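Major capsid protein (Faustovirus, PDB 5J7O) probably forms the protein shell of this large double-stranded DNA virus, three double jelly-roll copies assembling into one capsomer. Local coordinates at residues A10-G13 with K14-M18; C34-K38 with Q39-D43; T45-L48 with V49-E52; V313-Y317 with G318-I322. All blocks are in the same frame, centred on the assembly; numbering follows the deposited sequence.

In the fold
Four local contacts, taken in chain order, illustrate how a double jelly-roll capsid protein shapes its peripheral turns. Interactions 1, 2 and 3 belong to the N-terminal arm: interaction 1 opens helix 13-19, interaction 2 closes helix 22-38, and interaction 3 opens helix 48-52. The centres of interactions 2 and 3 lie about 14 Å apart and the two touch; the centre of interaction 1 is about 22 Å from that of interaction 3 and about 31 Å from that of interaction 2. All three meet the third subunit, tying this arm to the trimer. Interaction 4, its centre about 48 Å from that of interaction 3, leads into strand 320-326 and touches no other chain of the assembly.

Interaction 1 of 4, residues A10-G13 with K14-M18; sequences ANDG and KADRM
Asp16 reaches back from the first turn of helix 13-19 to the loop that precedes it, where its OD2 accepts a bond from the backbone N of Asp12 (3.2 Å). The N-H meets the lone pair of OD2 that faces away from OD1. With CG beside its own backbone N (chi1 -77°), the Asp16 carboxylate is brought against Asp12, and this is the tight part of the contact: OD2 lies 3.1 Å from CB of Asp12, while CB of Asp16 approaches O of Ala10 at 3.8 Å. The second subunit completes this side, Asn585 and His583 of that chain binding OD2 and OD1 of Asp16, and Ser587 N of that chain binding OD1 of Asp12.

The other side of the turn is looser. Arg17 N makes a weak, bent bond to Gly13 O (3.1 Å). The Arg17 guanidinium, largely exposed though packed on a modified side chain of the bound peptide, turns one face to the same oxygen, which lies 3.6 Å from the guanidinium plane, toward its rim. Lys14 heads away, its NZ bonded to the peptide backbone.

The carboxylates of Asp12 and Asp16 come close, OD1 to OD2 at 4.3 Å. Two like charges so near would be costly alone; the donors from the second subunit probably offset them, which couples the start of this helix to the assembled trimer.

Interaction 2 of 4, residues C34-K38 with Q39-D43; sequences CLRAK and QGFSD
Asp43 O is gripped by two nitrogens of Arg36, NE at 2.9 Å and NH2 at 3.0 Å, in a side-on approach that keeps the oxygen in the plane of the guanidinium. The pair fastens the outgoing loop to the end of helix 22-38, which closes in a Schellman motif. Gly40, with positive phi (85°), is the residue that turns the chain out of the helix. Phe41 N then points back to Arg36 O at 2.8 Å in a nearly straight bond, the one that marks the motif; a regular helical bond, Gln39 N to Leu35 O (2.6 Å), comes just before it.

Arg36 thus serves the turn at both ends, its carbonyl fixing the backbone and its side chain fixing the loop. The side chain folds over because it bends at chi3 (57°), which lays the guanidinium flat on one face of the Phe41 ring, with the planes 24° apart. CZ stands 3.9 Å from the ring centroid, a cation-pi contact, and the closest approach is NH2 to CD1 of Phe41. The aliphatic part joins in, CB of Arg36 lying against CD2 of Phe41 at 3.5 Å. Stack and twin bonds act on different parts of the group, one on its face and the other at its edge, so together they should limit its rotation.

The contact lies at the protein surface, where Arg412 of the third subunit packs on Arg36. Gln39, for its part, runs alongside Leu35, pointing the same way, with NE2 3.9 Å from CD2 of Leu35.

Interaction 3 of 4, residues T45-L48 with V49-E52; sequences TPTL and VDIE
Pro46 packs its ring against the helix that follows it, CB lying 4.3 Å from CD1 of Ile51. This small apolar contact belongs to a larger one, since Ile32 of helix 22-38 and Ile408 of the third subunit also touch Pro46. Arg412 of that subunit holds O of Pro46 in addition.

Thr47 comes next, at the N-cap position of helix 48-52. Its side chain makes no capping bond, but its backbone N donates to OD1 of Asp50 (3.3 Å), met on the anti side and 22° out of the carboxylate plane. Only the return half of a capping box is therefore present. Asp50 gets there with CG beside its own backbone N (chi1 -73°), which also sets OD1 3.2 Å from CB of Thr47. The methyl of Thr47 turns the other way and lies side by side with Val49, CG2 to CB at 3.7 Å. Thr47 O in turn receives Ile51 N at 3.1 Å, the first bond of the helical ladder.

Leu48 carries the ladder on: its O accepts from Glu52 N (3.0 Å), while CG of Glu52 passes 3.2 Å from that same oxygen.

Asp50 thus places a carboxylate near the start of the helix, where the N-H groups of the first turn point. Such a negative charge would probably be favoured there by the helix dipole.

Interaction 4 of 4, residues V313-Y317 with G318-I322; sequences VSIPY and GQRFI
Arg320 reaches back, extended from CG to NE, alongside the type II beta turn from Pro316 to Gln319 and donates from NH1 to Ile315 O at 3.0 Å. The donor lies nearly along the C=O axis, yet the oxygen is tilted 25° out of the guanidinium plane. Beside this bond, CG2 of Ile315 rests 3.8 Å from CB of Arg320. Tyr317 covers part of the same group: its CA sits over one face of the guanidinium, 3.7 Å from NE, while NE itself lies near the plane of the ring, at its edge. The ring and guanidinium planes stand 60° apart, so this is no stack.

Gly318 occupies the third position of the turn with a positive phi of 91°, as type II geometry favours. Gln319 closes it, bringing OE1 to 3.1 Å from CD of Pro316.

Further out, the turn delivers the chain into strand 320-326, which runs antiparallel between strands 88-92 and 186-193 in a four-stranded sheet of the jelly-roll. Phe191 and Val193 of the latter strand touch Ile315. Arg320 is held by other partners too, its NE bonding Ile93 O and its NH1 also bonding Ser312 OG.

Interaction 1 of 4, residues A10-G13 with K14-M18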
loop_
_atom_site.group_PDB
_atom_site.type_symbol
_atom_site.label_atom_id
_atom_site.label_comp_id
_atom_site.label_asym_id
_atom_site.label_seq_id
_atom_site.Cartn_x
_atom_site.Cartn_y
_atom_site.Cartn_z
ATOM N N ALA B 10 5.686 33.011 28.102
ATOM C CA ALA B 10 7.110 33.226 27.844
ATOM C C ALA B 10 8.024 33.007 29.049
ATOM O O ALA B 10 9.153 32.534 28.881
ATOM C CB ALA B 10 7.347 34.633 27.283
ATOM N N ASN B 11 7.578 33.343 30.258
ATOM C CA ASN B 11 8.464 33.335 31.423
ATOM C C ASN B 11 7.815 32.633 32.612
ATOM O O ASN B 11 7.783 33.154 33.729
ATOM C CB ASN B 11 8.875 34.757 31.802
ATOM C CG ASN B 11 7.684 35.667 32.048
ATOM O OD1 ASN B 11 6.532 35.235 31.994
ATOM N ND2 ASN B 11 7.959 36.936 32.328
ATOM N N ASP B 12 7.311 31.420 32.398
ATOM C CA ASP B 12 6.682 30.649 33.470
ATOM C C ASP B 12 7.671 29.599 33.967
ATOM O O ASP B 12 7.726 28.476 33.463
ATOM C CB ASP B 12 5.380 30.012 32.999
ATOM C CG ASP B 12 4.682 29.237 34.098
ATOM O OD1 ASP B 12 4.640 27.991 34.018
ATOM O OD2 ASP B 12 4.182 29.876 35.049
ATOM N N GLY B 13 8.464 29.978 34.969
ATOM C CA GLY B 13 9.280 29.026 35.694
ATOM C C GLY B 13 10.589 28.677 35.012
ATOM O O GLY B 13 10.975 29.226 33.978
ATOM N N LYS B 14 11.289 27.724 35.634
ATOM C CA LYS B 14 12.571 27.261 35.109
ATOM C C LYS B 14 12.403 26.566 33.764
ATOM O O LYS B 14 13.267 26.681 32.887
ATOM C CB LYS B 14 13.239 26.326 36.119
ATOM C CG LYS B 14 14.407 25.528 35.559
ATOM C CD LYS B 14 14.920 24.494 36.551
ATOM C CE LYS B 14 15.585 25.152 37.749
ATOM N NZ LYS B 14 16.298 24.157 38.597
ATOM N N ALA B 15 11.298 25.837 33.586
ATOM C CA ALA B 15 11.065 25.128 32.331
ATOM C C ALA B 15 11.047 26.091 31.151
ATOM O O ALA B 15 11.759 25.892 30.160
ATOM C CB ALA B 15 9.755 24.345 32.411
ATOM N N ASP B 16 10.238 27.150 31.242
ATOM C CA ASP B 16 10.204 28.152 30.185
ATOM C C ASP B 16 11.496 28.951 30.100
ATOM O O ASP B 16 11.755 29.578 29.067
ATOM C CB ASP B 16 9.022 29.099 30.392
ATOM C CG ASP B 16 7.706 28.484 29.968
ATOM O OD1 ASP B 16 7.731 27.460 29.254
ATOM O OD2 ASP B 16 6.645 29.032 30.332
ATOM N N ARG B 17 12.310 28.942 31.157
ATOM C CA ARG B 17 13.579 29.660 31.122
ATOM C C ARG B 17 14.603 28.944 30.249
ATOM O O ARG B 17 15.422 29.597 29.591
ATOM C CB ARG B 17 14.116 29.837 32.544
ATOM C CG ARG B 17 15.283 30.801 32.662
ATOM C CD ARG B 17 15.519 31.195 34.114
ATOM N NE ARG B 17 14.292 31.660 34.758
ATOM C CZ ARG B 17 13.676 31.021 35.749
ATOM N NH1 ARG B 17 14.179 29.891 36.225
ATOM N NH2 ARG B 17 12.561 31.517 36.270
ATOM N N MET B 18 14.576 27.612 30.230
ATOM C CA MET B 18 15.556 26.833 29.484
ATOM C C MET B 18 15.140 26.551 28.045
ATOM O O MET B 18 16.004 26.244 27.214
ATOM C CB MET B 18 15.824 25.504 30.199
ATOM C CG MET B 18 16.375 25.671 31.605
ATOM S SD MET B 18 16.285 24.154 32.571
ATOM C CE MET B 18 17.266 23.048 31.561
#

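Interaction 2 of 4, residues C34-K38 with Q39-D43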
loop_
_atom_site.group_PDB
_atom_site.type_symbol
_atom_site.label_atom_id
_atom_site.label_comp_id
_atom_site.label_asym_id
_atom_site.label_seq_id
_atom_site.Cartn_x
_atom_site.Cartn_y
_atom_site.Cartn_z
ATOM N N CYS B 34 20.731 49.987 23.370
ATOM C CA CYS B 34 21.437 51.056 24.069
ATOM C C CYS B 34 22.846 51.253 23.522
ATOM O O CYS B 34 23.324 52.390 23.438
ATOM C CB CYS B 34 21.479 50.769 25.569
ATOM S SG CYS B 34 21.852 52.225 26.575
ATOM N N LEU B 35 23.528 50.164 23.156
ATOM C CA LEU B 35 24.830 50.288 22.508
ATOM C C LEU B 35 24.717 51.095 21.220
ATOM O O LEU B 35 25.409 52.102 21.037
ATOM C CB LEU B 35 25.417 48.904 22.214
ATOM C CG LEU B 35 26.157 48.138 23.312
ATOM C CD1 LEU B 35 25.182 47.418 24.214
ATOM C CD2 LEU B 35 27.121 47.143 22.689
ATOM N N ARG B 36 23.836 50.660 20.316
ATOM C CA ARG B 36 23.662 51.352 19.044
ATOM C C ARG B 36 23.276 52.811 19.254
ATOM O O ARG B 36 23.730 53.693 18.515
ATOM C CB ARG B 36 22.611 50.632 18.198
ATOM C CG ARG B 36 22.996 49.213 17.807
ATOM C CD ARG B 36 21.879 48.532 17.035
ATOM N NE ARG B 36 21.503 49.281 15.840
ATOM C CZ ARG B 36 22.000 49.055 14.628
ATOM N NH1 ARG B 36 22.894 48.094 14.445
ATOM N NH2 ARG B 36 21.601 49.788 13.598
ATOM N N ALA B 37 22.441 53.084 20.258
ATOM C CA ALA B 37 22.116 54.468 20.586
ATOM C C ALA B 37 23.342 55.208 21.104
ATOM O O ALA B 37 23.545 56.386 20.788
ATOM C CB ALA B 37 20.985 54.515 21.613
ATOM N N LYS B 38 24.173 54.532 21.899
ATOM C CA LYS B 38 25.395 55.155 22.394
ATOM C C LYS B 38 26.440 55.288 21.293
ATOM O O LYS B 38 27.249 56.222 21.318
ATOM C CB LYS B 38 25.952 54.349 23.570
ATOM C CG LYS B 38 27.109 55.012 24.302
ATOM C CD LYS B 38 27.557 54.179 25.493
ATOM C CE LYS B 38 26.423 53.981 26.488
ATOM N NZ LYS B 38 26.839 53.153 27.653
ATOM N N GLN B 39 26.432 54.381 20.319
ATOM C CA GLN B 39 27.399 54.392 19.229
ATOM C C GLN B 39 26.976 55.280 18.066
ATOM O O GLN B 39 27.696 55.346 17.063
ATOM C CB GLN B 39 27.641 52.965 18.728
ATOM C CG GLN B 39 28.319 52.064 19.748
ATOM C CD GLN B 39 28.351 50.613 19.315
ATOM O OE1 GLN B 39 28.005 50.284 18.181
ATOM N NE2 GLN B 39 28.763 49.736 20.222
ATOM N N GLY B 40 25.832 55.951 18.166
ATOM C CA GLY B 40 25.409 56.901 17.157
ATOM C C GLY B 40 24.674 56.324 15.967
ATOM O O GLY B 40 24.697 56.936 14.892
ATOM N N PHE B 41 24.029 55.170 16.114
ATOM C CA PHE B 41 23.204 54.630 15.043
ATOM C C PHE B 41 21.891 55.397 14.946
ATOM O O PHE B 41 21.356 55.884 15.945
ATOM C CB PHE B 41 22.918 53.145 15.267
ATOM C CG PHE B 41 24.053 52.240 14.879
ATOM C CD1 PHE B 41 24.210 51.833 13.566
ATOM C CD2 PHE B 41 24.956 51.789 15.828
ATOM C CE1 PHE B 41 25.249 50.998 13.204
ATOM C CE2 PHE B 41 25.996 50.953 15.473
ATOM C CZ PHE B 41 26.143 50.558 14.159
ATOM N N SER B 42 21.377 55.506 13.720
ATOM C CA SER B 42 20.088 56.159 13.522
ATOM C C SER B 42 18.946 55.281 14.019
ATOM O O SER B 42 17.959 55.788 14.567
ATOM C CB SER B 42 19.902 56.508 12.046
ATOM O OG SER B 42 20.170 55.389 11.221
ATOM N N ASP B 43 19.065 53.970 13.850
ATOM C CA ASP B 43 18.033 53.026 14.277
ATOM C C ASP B 43 18.599 52.097 15.341
ATOM O O ASP B 43 19.510 51.300 15.043
ATOM C CB ASP B 43 17.509 52.226 13.085
ATOM C CG ASP B 43 16.277 51.407 13.425
ATOM O OD1 ASP B 43 15.736 51.569 14.539
ATOM O OD2 ASP B 43 15.842 50.608 12.569
#

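Interaction 3 of 4, residues T45-L48 with V49-E52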
loop_
_atom_site.group_PDB
_atom_site.type_symbol
_atom_site.label_atom_id
_atom_site.label_comp_id
_atom_site.label_asym_id
_atom_site.label_seq_id
_atom_site.Cartn_x
_atom_site.Cartn_y
_atom_site.Cartn_z
ATOM N N THR B 45 17.062 49.587 16.921
ATOM C CA THR B 45 16.469 48.258 16.988
ATOM C C THR B 45 17.444 47.214 16.442
ATOM O O THR B 45 18.131 47.462 15.447
ATOM C CB THR B 45 15.152 48.207 16.213
ATOM O OG1 THR B 45 15.355 48.691 14.880
ATOM C CG2 THR B 45 14.095 49.057 16.906
ATOM N N PRO B 46 17.528 46.046 17.075
ATOM C CA PRO B 46 18.558 45.066 16.708
ATOM C C PRO B 46 18.338 44.475 15.322
ATOM O O PRO B 46 17.331 44.704 14.649
ATOM C CB PRO B 46 18.427 43.991 17.790
ATOM C CG PRO B 46 17.765 44.681 18.938
ATOM C CD PRO B 46 16.839 45.683 18.324
ATOM N N THR B 47 19.327 43.687 14.907
ATOM C CA THR B 47 19.327 42.960 13.648
ATOM C C THR B 47 18.907 41.514 13.894
ATOM O O THR B 47 19.203 40.939 14.943
ATOM C CB THR B 47 20.721 43.025 13.003
ATOM O OG1 THR B 47 20.893 44.294 12.358
ATOM C CG2 THR B 47 20.946 41.911 11.989
ATOM N N LEU B 48 18.185 40.937 12.925
ATOM C CA LEU B 48 17.763 39.543 13.047
ATOM C C LEU B 48 18.940 38.606 13.298
ATOM O O LEU B 48 18.798 37.614 14.023
ATOM C CB LEU B 48 17.003 39.110 11.794
ATOM C CG LEU B 48 15.608 39.713 11.643
ATOM C CD1 LEU B 48 14.944 39.235 10.362
ATOM C CD2 LEU B 48 14.747 39.375 12.851
ATOM N N VAL B 49 20.101 38.894 12.707
ATOM C CA VAL B 49 21.300 38.118 13.012
ATOM C C VAL B 49 21.698 38.299 14.473
ATOM O O VAL B 49 22.100 37.339 15.141
ATOM C CB VAL B 49 22.444 38.503 12.056
ATOM C CG1 VAL B 49 23.743 37.822 12.463
ATOM C CG2 VAL B 49 22.079 38.143 10.624
ATOM N N ASP B 50 21.583 39.526 14.996
ATOM C CA ASP B 50 21.920 39.773 16.397
ATOM C C ASP B 50 21.088 38.902 17.331
ATOM O O ASP B 50 21.611 38.351 18.307
ATOM C CB ASP B 50 21.722 41.251 16.742
ATOM C CG ASP B 50 22.785 42.144 16.137
ATOM O OD1 ASP B 50 22.452 43.279 15.738
ATOM O OD2 ASP B 50 23.954 41.713 16.065
ATOM N N ILE B 51 19.789 38.770 17.052
ATOM C CA ILE B 51 18.943 37.901 17.864
ATOM C C ILE B 51 19.351 36.444 17.687
ATOM O O ILE B 51 19.479 35.696 18.664
ATOM C CB ILE B 51 17.458 38.113 17.515
ATOM C CG1 ILE B 51 17.058 39.578 17.701
ATOM C CG2 ILE B 51 16.570 37.203 18.359
ATOM C CD1 ILE B 51 17.264 40.096 19.101
ATOM N N GLU B 52 19.579 36.023 16.442
ATOM C CA GLU B 52 19.810 34.613 16.153
ATOM C C GLU B 52 21.168 34.108 16.628
ATOM O O GLU B 52 21.423 32.903 16.517
ATOM C CB GLU B 52 19.638 34.351 14.657
ATOM C CG GLU B 52 18.188 34.455 14.206
ATOM C CD GLU B 52 17.941 33.833 12.848
ATOM O OE1 GLU B 52 18.144 34.523 11.826
ATOM O OE2 GLU B 52 17.546 32.648 12.802
#

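Interaction 4 of 4, residues V313-Y317 with G318-I322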
loop_
_atom_site.group_PDB
_atom_site.type_symbol
_atom_site.label_atom_id
_atom_site.label_comp_id
_atom_site.label_asym_id
_atom_site.label_seq_id
_atom_site.Cartn_x
_atom_site.Cartn_y
_atom_site.Cartn_z
ATOM N N VAL B 313 36.005 19.189 -16.262
ATOM C CA VAL B 313 37.442 19.327 -16.468
ATOM C C VAL B 313 38.207 18.244 -15.716
ATOM O O VAL B 313 39.257 17.783 -16.181
ATOM C CB VAL B 313 37.908 20.738 -16.059
ATOM C CG1 VAL B 313 37.239 21.792 -16.926
ATOM C CG2 VAL B 313 37.616 20.997 -14.587
ATOM N N SER B 314 37.697 17.806 -14.561
ATOM C CA SER B 314 38.443 16.892 -13.702
ATOM C C SER B 314 38.479 15.466 -14.238
ATOM O O SER B 314 39.403 14.717 -13.902
ATOM C CB SER B 314 37.860 16.898 -12.288
ATOM O OG SER B 314 36.555 16.349 -12.268
ATOM N N ILE B 315 37.499 15.069 -15.038
ATOM C CA ILE B 315 37.536 13.815 -15.775
ATOM C C ILE B 315 37.466 14.145 -17.261
ATOM O O ILE B 315 36.384 14.347 -17.815
ATOM C CB ILE B 315 36.399 12.868 -15.351
ATOM C CG1 ILE B 315 36.574 12.475 -13.881
ATOM C CG2 ILE B 315 36.383 11.623 -16.228
ATOM C CD1 ILE B 315 35.724 11.301 -13.444
ATOM N N PRO B 316 38.614 14.231 -17.934
ATOM C CA PRO B 316 38.646 14.764 -19.302
ATOM C C PRO B 316 37.796 13.976 -20.287
ATOM O O PRO B 316 37.534 12.783 -20.117
ATOM C CB PRO B 316 40.132 14.683 -19.670
ATOM C CG PRO B 316 40.835 14.805 -18.365
ATOM C CD PRO B 316 39.961 14.123 -17.348
ATOM N N TYR B 317 37.376 14.677 -21.336
ATOM C CA TYR B 317 36.612 14.089 -22.426
ATOM C C TYR B 317 37.513 13.222 -23.299
ATOM O O TYR B 317 38.710 13.480 -23.448
ATOM C CB TYR B 317 35.964 15.205 -23.251
ATOM C CG TYR B 317 35.175 14.766 -24.464
ATOM C CD1 TYR B 317 34.170 13.813 -24.362
ATOM C CD2 TYR B 317 35.410 15.341 -25.707
ATOM C CE1 TYR B 317 33.440 13.426 -25.472
ATOM C CE2 TYR B 317 34.686 14.961 -26.820
ATOM C CZ TYR B 317 33.702 14.005 -26.696
ATOM O OH TYR B 317 32.979 13.624 -27.804
ATOM N N GLY B 318 36.925 12.173 -23.876
ATOM C CA GLY B 318 37.661 11.229 -24.687
ATOM C C GLY B 318 38.223 10.044 -23.934
ATOM O O GLY B 318 38.660 9.075 -24.570
ATOM N N GLN B 319 38.233 10.091 -22.601
ATOM C CA GLN B 319 38.701 8.987 -21.772
ATOM C C GLN B 319 37.662 8.594 -20.728
ATOM O O GLN B 319 37.990 7.896 -19.764
ATOM C CB GLN B 319 40.024 9.349 -21.097
ATOM C CG GLN B 319 40.121 10.815 -20.708
ATOM C CD GLN B 319 41.262 11.095 -19.753
ATOM O OE1 GLN B 319 41.043 11.482 -18.605
ATOM N NE2 GLN B 319 42.489 10.913 -20.226
ATOM N N ARG B 320 36.417 9.034 -20.901
ATOM C CA ARG B 320 35.333 8.762 -19.968
ATOM C C ARG B 320 34.208 8.055 -20.710
ATOM O O ARG B 320 33.775 8.512 -21.774
ATOM C CB ARG B 320 34.832 10.060 -19.325
ATOM C CG ARG B 320 34.468 11.150 -20.323
ATOM C CD ARG B 320 34.255 12.493 -19.645
ATOM N NE ARG B 320 33.505 13.414 -20.494
ATOM C CZ ARG B 320 33.320 14.701 -20.219
ATOM N NH1 ARG B 320 33.839 15.226 -19.118
ATOM N NH2 ARG B 320 32.619 15.463 -21.047
ATOM N N PHE B 321 33.743 6.936 -20.157
ATOM C CA PHE B 321 32.754 6.118 -20.843
ATOM C C PHE B 321 31.799 5.498 -19.837
ATOM O O PHE B 321 32.139 5.303 -18.667
ATOM C CB PHE B 321 33.410 5.003 -21.666
ATOM C CG PHE B 321 34.362 5.496 -22.713
ATOM C CD1 PHE B 321 33.908 5.833 -23.978
ATOM C CD2 PHE B 321 35.714 5.614 -22.438
ATOM C CE1 PHE B 321 34.785 6.283 -24.946
ATOM C CE2 PHE B 321 36.595 6.064 -23.402
ATOM C CZ PHE B 321 36.129 6.399 -24.657
ATOM N N ILE B 322 30.596 5.189 -20.313
ATOM C CA ILE B 322 29.638 4.358 -19.593
ATOM C C ILE B 322 29.479 3.072 -20.392
ATOM O O ILE B 322 28.974 3.088 -21.521
ATOM C CB ILE B 322 28.289 5.064 -19.399
ATOM C CG1 ILE B 322 28.439 6.247 -18.442
ATOM C CG2 ILE B 322 27.250 4.083 -18.875
ATOM C CD1 ILE B 322 28.913 5.857 -17.056
#